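PDB 1MI8: DnaB intein from Synechocystis sp., which probably excises itself from the host replicative DNA helicase by protein splicing, joining the flanking segments, with a side-chain cyclization of asparagine among the steps. Local coordinates for residues V58-L61 against R67-K70. The protein carries 4 engineered substitutions. Sequence-based numbering, arbitrary orientation.
Sequences VYIL and RTIK
A β-hairpin of the all-β intein splicing domain brings L61 against I69, where the long strand 41-63 turns back into strand 68-71. The two form an antiparallel hydrogen-bonded pair: L61 N reaches I69 O at 2.8 Å, almost straight at 172°, and I69 N returns to L61 O at 3.0 Å, more bent. Each carbonyl also receives a CA-H from the other strand, I60 CA on I69 O and T68 CA on L61 O. On the face of L61 and I69 the side chains barely meet, CB of L61 lying 4.4 Å from CG2 of I69. The opposite face carries more. In the non-hydrogen-bonded pair I60–K70, the two side chains leave the sheet together, with I60 CG1 3.8 Å from K70 CG. For I60, chi1 of -64° sets CG1 beside the backbone N and leaves CG2 anti to it, where it meets the methyl CG2 of T68 tightly at 3.3 Å. V58 points toward the partner strand, its CG1 resting 4.0 Å from K70 CB and also near CD. Past these aliphatic contacts, K70 NZ forms salt bridges with D7 and E134. V58 and I60 also bond through their backbones to strand 120-140, which flanks strand 41-63, while L61 and I69 both pack on F77 of strand 76-79.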
loop_
_atom_site.group_PDB
_atom_site.type_symbol
_atom_site.label_atom_id
_atom_site.label_comp_id
_atom_site.label_asym_id
_atom_site.label_seq_id
_atom_site.Cartn_x
_atom_site.Cartn_y
_atom_site.Cartn_z
ATOM N N VAL A 58 10.391 3.409 -8.786
ATOM C CA VAL A 58 9.049 3.893 -8.934
ATOM C C VAL A 58 8.009 2.901 -8.383
ATOM O O VAL A 58 8.273 1.691 -8.317
ATOM C CB VAL A 58 8.964 4.261 -10.431
ATOM C CG1 VAL A 58 8.149 3.315 -11.243
ATOM C CG2 VAL A 58 8.657 5.697 -10.534
ATOM N N TYR A 59 6.832 3.406 -8.044
ATOM C CA TYR A 59 5.771 2.612 -7.432
ATOM C C TYR A 59 4.450 2.876 -8.106
ATOM O O TYR A 59 4.121 4.027 -8.355
ATOM C CB TYR A 59 5.587 3.019 -5.966
ATOM C CG TYR A 59 6.826 2.935 -5.116
ATOM C CD1 TYR A 59 7.854 3.863 -5.231
ATOM C CD2 TYR A 59 6.964 1.897 -4.215
ATOM C CE1 TYR A 59 9.044 3.738 -4.427
ATOM C CE2 TYR A 59 8.099 1.746 -3.432
ATOM C CZ TYR A 59 9.140 2.660 -3.532
ATOM O OH TYR A 59 10.220 2.439 -2.728
ATOM N N ILE A 60 3.683 1.819 -8.366
ATOM C CA ILE A 60 2.353 1.945 -8.973
ATOM C C ILE A 60 1.303 2.208 -7.925
ATOM O O ILE A 60 1.115 1.390 -7.008
ATOM C CB ILE A 60 1.880 0.645 -9.633
ATOM C CG1 ILE A 60 2.793 0.278 -10.792
ATOM C CG2 ILE A 60 0.439 0.791 -10.042
ATOM C CD1 ILE A 60 2.512 -1.161 -11.380
ATOM N N LEU A 61 0.596 3.325 -8.054
ATOM C CA LEU A 61 -0.501 3.646 -7.126
ATOM C C LEU A 61 -1.771 3.458 -7.972
ATOM O O LEU A 61 -1.844 3.969 -9.095
ATOM C CB LEU A 61 -0.381 5.103 -6.652
ATOM C CG LEU A 61 -1.575 5.797 -5.984
ATOM C CD1 LEU A 61 -1.126 7.138 -5.400
ATOM C CD2 LEU A 61 -2.685 6.087 -7.042
ATOM N N ARG A 67 -7.855 4.516 -11.753
ATOM C CA ARG A 67 -6.819 5.450 -12.163
ATOM C C ARG A 67 -5.529 4.973 -11.544
ATOM O O ARG A 67 -5.515 4.479 -10.413
ATOM C CB ARG A 67 -7.218 6.872 -11.770
ATOM C CG ARG A 67 -8.308 7.299 -12.715
ATOM C CD ARG A 67 -8.758 8.768 -12.677
ATOM N NE ARG A 67 -10.171 8.723 -13.047
ATOM C CZ ARG A 67 -10.991 9.748 -13.165
ATOM N NH1 ARG A 67 -10.546 10.995 -12.958
ATOM N NH2 ARG A 67 -12.282 9.472 -13.441
ATOM N N THR A 68 -4.443 5.095 -12.302
ATOM C CA THR A 68 -3.152 4.589 -11.873
ATOM C C THR A 68 -2.011 5.454 -12.362
ATOM O O THR A 68 -2.069 6.030 -13.461
ATOM C CB THR A 68 -2.893 3.196 -12.482
ATOM O OG1 THR A 68 -4.057 2.358 -12.271
ATOM C CG2 THR A 68 -1.720 2.554 -11.818
ATOM N N ILE A 69 -0.937 5.448 -11.587
ATOM C CA ILE A 69 0.225 6.219 -11.936
ATOM C C ILE A 69 1.451 5.614 -11.270
ATOM O O ILE A 69 1.367 4.945 -10.248
ATOM C CB ILE A 69 0.043 7.735 -11.528
ATOM C CG1 ILE A 69 1.091 8.570 -12.249
ATOM C CG2 ILE A 69 0.216 7.954 -9.954
ATOM C CD1 ILE A 69 0.911 10.111 -11.993
ATOM N N LYS A 70 2.598 5.798 -11.898
ATOM C CA LYS A 70 3.831 5.290 -11.368
ATOM C C LYS A 70 4.570 6.507 -10.842
ATOM O O LYS A 70 4.718 7.497 -11.572
ATOM C CB LYS A 70 4.625 4.630 -12.464
ATOM C CG LYS A 70 4.170 3.217 -12.786
ATOM C CD LYS A 70 5.113 2.614 -13.866
ATOM C CE LYS A 70 4.959 3.322 -15.251
ATOM N NZ LYS A 70 6.100 2.827 -16.152
#